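Local coordinates for peptidase M3B, oligoendopeptidase F (Enterococcus faecium, PDB 2QR4), which probably cleaves short peptides as a zinc-dependent metallo-endopeptidase of the M3 family, at residues E275-P287 / N472-I486. Residues are numbered along the deposited sequence; the frame is centred on the assembly and turned at random.
Sequences EVEKLHMYDLYTP and NAKYYGPAVEEDPEI
In the largely helical peptidase M3 region, the loop after helix 260-274 packs against the C-terminal end of helix 461-476 and the chain that follows it, through a His-carboxylate hydrogen bond in which Asp-483 bridges His-280 and the backbone N of Met-281. Asp-483 OD1 accepts the N-H of His-280 ND1 at 2.8 Å on its syn side, close to the imidazole plane, ring and carboxylate lying only 25° apart. Asp-483 OD2 accepts a hydrogen bond from Met-281 N at 2.7 Å, so both oxygens are engaged and the carboxylate can hardly turn. Glu-481 CB lies over one face of the imidazole, with CG toward the rim, and Tyr-282 OH over the centre of the other. Alongside, Glu-481 N bonds almost straight to Leu-279 O at 2.7 Å, and a water ties Leu-279 N to Ala-479 O and Glu-481 OE1. Selenomethionine Met-281 fills the apolar side. Bent at both chi2 and chi3 (-49° and -61°), its chain folds Met-281 SE over one face of the Tyr-476 ring, 4.4 Å from the centroid, a Met-aromatic contact, with CE over the same face. Val-480 CG1 packs on Met-281 SE at 3.7 Å, Ile-486 CD1 touches Met-281 CG, and Leu-284 CD1 reaches Tyr-476 CE1 at 3.5 Å. Arg-190 and Arg-193 of helix 190-206 hold Asp-283 by salt bridges, while helix 418-454 meets Tyr-476 through Lys-433 and Gln-441.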
loop_
_atom_site.group_PDB
_atom_site.type_symbol
_atom_site.label_atom_id
_atom_site.label_comp_id
_atom_site.label_asym_id
_atom_site.label_seq_id
_atom_site.Cartn_x
_atom_site.Cartn_y
_atom_site.Cartn_z
ATOM N N GLU A 275 -15.264 -38.876 -15.681
ATOM C CA GLU A 275 -16.096 -39.198 -16.839
ATOM C C GLU A 275 -16.809 -37.978 -17.389
ATOM O O GLU A 275 -17.845 -38.110 -18.044
ATOM C CB GLU A 275 -17.135 -40.266 -16.492
ATOM C CG GLU A 275 -16.556 -41.643 -16.210
ATOM C CD GLU A 275 -17.636 -42.709 -16.062
ATOM O OE1 GLU A 275 -18.423 -42.634 -15.093
ATOM O OE2 GLU A 275 -17.698 -43.614 -16.921
ATOM N N VAL A 276 -16.266 -36.797 -17.111
ATOM C CA VAL A 276 -16.835 -35.547 -17.619
ATOM C C VAL A 276 -16.347 -35.265 -19.037
ATOM O O VAL A 276 -15.259 -35.689 -19.425
ATOM C CB VAL A 276 -16.502 -34.359 -16.699
ATOM C CG1 VAL A 276 -17.291 -34.472 -15.389
ATOM C CG2 VAL A 276 -15.000 -34.300 -16.420
ATOM N N GLU A 277 -17.170 -34.573 -19.814
ATOM C CA GLU A 277 -16.821 -34.225 -21.191
ATOM C C GLU A 277 -15.573 -33.357 -21.193
ATOM O O GLU A 277 -14.687 -33.541 -22.013
ATOM C CB GLU A 277 -17.983 -33.494 -21.884
ATOM C CG GLU A 277 -17.773 -33.235 -23.366
ATOM C CD GLU A 277 -17.634 -34.516 -24.167
ATOM O OE1 GLU A 277 -18.222 -35.543 -23.758
ATOM O OE2 GLU A 277 -16.938 -34.503 -25.210
ATOM N N LYS A 278 -15.505 -32.407 -20.268
ATOM C CA LYS A 278 -14.319 -31.574 -20.154
ATOM C C LYS A 278 -13.919 -31.305 -18.706
ATOM O O LYS A 278 -14.771 -31.034 -17.863
ATOM C CB LYS A 278 -14.505 -30.284 -20.961
ATOM C CG LYS A 278 -13.960 -30.430 -22.386
ATOM C CD LYS A 278 -14.688 -29.597 -23.383
ATOM C CE LYS A 278 -14.052 -29.742 -24.756
ATOM N NZ LYS A 278 -13.910 -31.170 -25.141
ATOM N N LEU A 279 -12.623 -31.406 -18.419
ATOM C CA LEU A 279 -12.111 -31.210 -17.056
ATOM C C LEU A 279 -11.780 -29.754 -16.812
ATOM O O LEU A 279 -11.004 -29.156 -17.561
ATOM C CB LEU A 279 -10.839 -32.039 -16.822
ATOM C CG LEU A 279 -10.402 -32.209 -15.353
ATOM C CD1 LEU A 279 -11.396 -33.056 -14.552
ATOM C CD2 LEU A 279 -9.015 -32.827 -15.252
ATOM N N HIS A 280 -12.340 -29.182 -15.757
ATOM C CA HIS A 280 -12.085 -27.770 -15.478
ATOM C C HIS A 280 -11.362 -27.616 -14.138
ATOM O O HIS A 280 -11.350 -28.541 -13.315
ATOM C CB HIS A 280 -13.400 -26.981 -15.407
ATOM C CG HIS A 280 -14.219 -27.021 -16.657
ATOM N ND1 HIS A 280 -14.277 -25.965 -17.542
ATOM C CD2 HIS A 280 -15.040 -27.978 -17.158
ATOM C CE1 HIS A 280 -15.087 -26.274 -18.540
ATOM N NE2 HIS A 280 -15.559 -27.491 -18.333
HETATM N N MSE A 281 -10.791 -26.434 -13.908
HETATM C CA MSE A 281 -10.197 -26.125 -12.613
HETATM C C MSE A 281 -11.133 -26.514 -11.471
HETATM O O MSE A 281 -10.696 -27.070 -10.461
HETATM C CB MSE A 281 -9.778 -24.646 -12.526
HETATM C CG MSE A 281 -8.646 -24.243 -13.504
HETATM SE SE MSE A 281 -7.075 -25.463 -13.472
HETATM C CE MSE A 281 -6.521 -25.269 -11.603
ATOM N N TYR A 282 -12.429 -26.275 -11.636
ATOM C CA TYR A 282 -13.354 -26.560 -10.533
ATOM C C TYR A 282 -13.675 -28.045 -10.371
ATOM O O TYR A 282 -14.568 -28.418 -9.602
ATOM C CB TYR A 282 -14.636 -25.732 -10.654
ATOM C CG TYR A 282 -15.360 -25.853 -11.977
ATOM C CD1 TYR A 282 -16.097 -26.994 -12.295
ATOM C CD2 TYR A 282 -15.332 -24.814 -12.898
ATOM C CE1 TYR A 282 -16.783 -27.092 -13.518
ATOM C CE2 TYR A 282 -16.013 -24.898 -14.115
ATOM C CZ TYR A 282 -16.733 -26.034 -14.420
ATOM O OH TYR A 282 -17.387 -26.107 -15.634
ATOM N N ASP A 283 -12.945 -28.894 -11.093
ATOM C CA ASP A 283 -13.086 -30.347 -10.927
ATOM C C ASP A 283 -11.879 -31.023 -10.275
ATOM O O ASP A 283 -11.869 -32.246 -10.140
ATOM C CB ASP A 283 -13.323 -31.026 -12.281
ATOM C CG ASP A 283 -14.635 -30.628 -12.917
ATOM O OD1 ASP A 283 -15.647 -30.510 -12.181
ATOM O OD2 ASP A 283 -14.646 -30.441 -14.157
ATOM N N LEU A 284 -10.856 -30.258 -9.895
ATOM C CA LEU A 284 -9.582 -30.880 -9.493
ATOM C C LEU A 284 -9.470 -31.220 -8.010
ATOM O O LEU A 284 -8.516 -31.882 -7.604
ATOM C CB LEU A 284 -8.377 -30.018 -9.902
ATOM C CG LEU A 284 -8.257 -29.578 -11.364
ATOM C CD1 LEU A 284 -6.878 -29.017 -11.637
ATOM C CD2 LEU A 284 -8.554 -30.710 -12.320
ATOM N N TYR A 285 -10.427 -30.780 -7.198
ATOM C CA TYR A 285 -10.292 -30.953 -5.744
ATOM C C TYR A 285 -11.348 -31.857 -5.164
ATOM O O TYR A 285 -11.409 -32.041 -3.959
ATOM C CB TYR A 285 -10.299 -29.592 -5.035
ATOM C CG TYR A 285 -9.286 -28.645 -5.622
ATOM C CD1 TYR A 285 -9.619 -27.810 -6.684
ATOM C CD2 TYR A 285 -7.983 -28.594 -5.131
ATOM C CE1 TYR A 285 -8.688 -26.935 -7.234
ATOM C CE2 TYR A 285 -7.042 -27.730 -5.675
ATOM C CZ TYR A 285 -7.398 -26.905 -6.722
ATOM O OH TYR A 285 -6.466 -26.053 -7.265
ATOM N N THR A 286 -12.189 -32.416 -6.028
ATOM C CA THR A 286 -13.231 -33.345 -5.609
ATOM C C THR A 286 -12.667 -34.780 -5.661
ATOM O O THR A 286 -11.825 -35.078 -6.508
ATOM C CB THR A 286 -14.481 -33.176 -6.510
ATOM O OG1 THR A 286 -15.609 -33.860 -5.947
ATOM C CG2 THR A 286 -14.238 -33.677 -7.920
ATOM N N PRO A 287 -13.105 -35.668 -4.751
ATOM C CA PRO A 287 -12.520 -37.023 -4.682
ATOM C C PRO A 287 -12.780 -37.827 -5.946
ATOM O O PRO A 287 -13.906 -37.838 -6.446
ATOM C CB PRO A 287 -13.265 -37.673 -3.512
ATOM C CG PRO A 287 -13.824 -36.515 -2.717
ATOM C CD PRO A 287 -14.158 -35.475 -3.740
ATOM N N ASN A 472 -0.476 -21.409 -16.123
ATOM C CA ASN A 472 -1.401 -22.434 -15.667
ATOM C C ASN A 472 -1.619 -23.511 -16.729
ATOM O O ASN A 472 -1.627 -24.703 -16.420
ATOM C CB ASN A 472 -2.738 -21.817 -15.255
ATOM C CG ASN A 472 -3.513 -22.706 -14.293
ATOM O OD1 ASN A 472 -3.173 -22.825 -13.121
ATOM N ND2 ASN A 472 -4.557 -23.327 -14.789
ATOM N N ALA A 473 -1.771 -23.082 -17.979
ATOM C CA ALA A 473 -2.041 -23.988 -19.095
ATOM C C ALA A 473 -0.823 -24.843 -19.381
ATOM O O ALA A 473 -0.956 -26.018 -19.719
ATOM C CB ALA A 473 -2.449 -23.192 -20.355
ATOM N N LYS A 474 0.362 -24.243 -19.245
ATOM C CA LYS A 474 1.628 -24.962 -19.404
ATOM C C LYS A 474 1.722 -26.083 -18.367
ATOM O O LYS A 474 2.120 -27.202 -18.676
ATOM C CB LYS A 474 2.815 -23.999 -19.227
ATOM C CG LYS A 474 4.201 -24.636 -19.445
ATOM C CD LYS A 474 5.376 -23.634 -19.315
ATOM C CE LYS A 474 5.785 -23.458 -17.838
ATOM N NZ LYS A 474 7.078 -22.710 -17.632
ATOM N N TYR A 475 1.358 -25.766 -17.127
ATOM C CA TYR A 475 1.395 -26.745 -16.062
ATOM C C TYR A 475 0.329 -27.829 -16.214
ATOM O O TYR A 475 0.627 -29.005 -16.165
ATOM C CB TYR A 475 1.290 -26.059 -14.704
ATOM C CG TYR A 475 2.632 -25.692 -14.138
ATOM C CD1 TYR A 475 3.380 -24.689 -14.714
ATOM C CD2 TYR A 475 3.164 -26.372 -13.037
ATOM C CE1 TYR A 475 4.623 -24.350 -14.220
ATOM C CE2 TYR A 475 4.400 -26.037 -12.525
ATOM C CZ TYR A 475 5.129 -25.023 -13.132
ATOM O OH TYR A 475 6.368 -24.665 -12.666
ATOM N N TYR A 476 -0.911 -27.453 -16.447
ATOM C CA TYR A 476 -1.945 -28.467 -16.450
ATOM C C TYR A 476 -2.106 -29.228 -17.749
ATOM O O TYR A 476 -2.594 -30.356 -17.737
ATOM C CB TYR A 476 -3.263 -27.880 -15.963
ATOM C CG TYR A 476 -3.225 -27.664 -14.466
ATOM C CD1 TYR A 476 -3.457 -28.720 -13.579
ATOM C CD2 TYR A 476 -2.899 -26.427 -13.938
ATOM C CE1 TYR A 476 -3.414 -28.516 -12.205
ATOM C CE2 TYR A 476 -2.841 -26.225 -12.572
ATOM C CZ TYR A 476 -3.112 -27.263 -11.717
ATOM O OH TYR A 476 -3.053 -27.040 -10.371
ATOM N N GLY A 477 -1.690 -28.630 -18.863
ATOM C CA GLY A 477 -1.765 -29.314 -20.144
ATOM C C GLY A 477 -3.150 -29.332 -20.761
ATOM O O GLY A 477 -4.083 -28.764 -20.208
ATOM N N PRO A 478 -3.292 -30.003 -21.915
ATOM C CA PRO A 478 -4.522 -29.953 -22.713
ATOM C C PRO A 478 -5.712 -30.719 -22.124
ATOM O O PRO A 478 -6.824 -30.597 -22.634
ATOM C CB PRO A 478 -4.104 -30.594 -24.042
ATOM C CG PRO A 478 -2.993 -31.537 -23.670
ATOM C CD PRO A 478 -2.262 -30.870 -22.523
ATOM N N ALA A 479 -5.489 -31.513 -21.083
ATOM C CA ALA A 479 -6.589 -32.266 -20.470
ATOM C C ALA A 479 -7.493 -31.368 -19.620
ATOM O O ALA A 479 -8.657 -31.692 -19.380
ATOM C CB ALA A 479 -6.058 -33.400 -19.649
ATOM N N VAL A 480 -6.947 -30.237 -19.177
ATOM C CA VAL A 480 -7.680 -29.282 -18.359
ATOM C C VAL A 480 -8.096 -28.084 -19.208
ATOM O O VAL A 480 -7.259 -27.453 -19.847
ATOM C CB VAL A 480 -6.811 -28.820 -17.163
ATOM C CG1 VAL A 480 -7.515 -27.727 -16.346
ATOM C CG2 VAL A 480 -6.466 -30.011 -16.282
ATOM N N GLU A 481 -9.388 -27.774 -19.236
ATOM C CA GLU A 481 -9.872 -26.616 -20.001
ATOM C C GLU A 481 -9.292 -25.319 -19.453
ATOM O O GLU A 481 -9.121 -25.177 -18.240
ATOM C CB GLU A 481 -11.401 -26.538 -19.987
ATOM C CG GLU A 481 -12.075 -27.644 -20.761
ATOM C CD GLU A 481 -11.509 -27.800 -22.157
ATOM O OE1 GLU A 481 -10.957 -28.885 -22.450
ATOM O OE2 GLU A 481 -11.608 -26.835 -22.953
ATOM N N GLU A 482 -8.983 -24.382 -20.349
ATOM C CA GLU A 482 -8.522 -23.053 -19.935
ATOM C C GLU A 482 -9.706 -22.218 -19.456
ATOM O O GLU A 482 -10.337 -21.528 -20.244
ATOM C CB GLU A 482 -7.786 -22.336 -21.081
ATOM C CG GLU A 482 -6.408 -22.935 -21.401
ATOM C CD GLU A 482 -5.742 -22.324 -22.633
ATOM O OE1 GLU A 482 -4.876 -22.994 -23.238
ATOM O OE2 GLU A 482 -6.075 -21.179 -22.998
ATOM N N ASP A 483 -10.022 -22.314 -18.170
ATOM C CA ASP A 483 -11.070 -21.502 -17.567
ATOM C C ASP A 483 -10.608 -20.047 -17.514
ATOM O O ASP A 483 -9.519 -19.760 -17.030
ATOM C CB ASP A 483 -11.357 -21.986 -16.141
ATOM C CG ASP A 483 -11.969 -23.386 -16.101
ATOM O OD1 ASP A 483 -13.063 -23.582 -16.688
ATOM O OD2 ASP A 483 -11.370 -24.280 -15.451
ATOM N N PRO A 484 -11.431 -19.122 -18.018
ATOM C CA PRO A 484 -11.048 -17.704 -17.939
ATOM C C PRO A 484 -10.893 -17.223 -16.500
ATOM O O PRO A 484 -10.084 -16.332 -16.220
ATOM C CB PRO A 484 -12.192 -16.953 -18.642
ATOM C CG PRO A 484 -13.256 -17.968 -18.942
ATOM C CD PRO A 484 -12.719 -19.358 -18.700
ATOM N N GLU A 485 -11.633 -17.827 -15.583
ATOM C CA GLU A 485 -11.603 -17.372 -14.201
ATOM C C GLU A 485 -10.217 -17.533 -13.584
ATOM O O GLU A 485 -9.794 -16.721 -12.757
ATOM C CB GLU A 485 -12.649 -18.119 -13.381
ATOM C CG GLU A 485 -14.105 -17.769 -13.737
ATOM C CD GLU A 485 -14.670 -18.581 -14.890
ATOM O OE1 GLU A 485 -13.951 -19.428 -15.469
ATOM O OE2 GLU A 485 -15.854 -18.374 -15.206
ATOM N N ILE A 486 -9.497 -18.569 -13.995
ATOM C CA ILE A 486 -8.262 -18.913 -13.300
ATOM C C ILE A 486 -7.129 -17.950 -13.624
ATOM O O ILE A 486 -6.088 -17.987 -12.992
ATOM C CB ILE A 486 -7.816 -20.359 -13.594
ATOM C CG1 ILE A 486 -7.056 -20.909 -12.395
ATOM C CG2 ILE A 486 -6.966 -20.430 -14.851
ATOM C CD1 ILE A 486 -7.966 -21.231 -11.223
HETATM O O HOH W 1 -10.856 -31.411 -20.989
#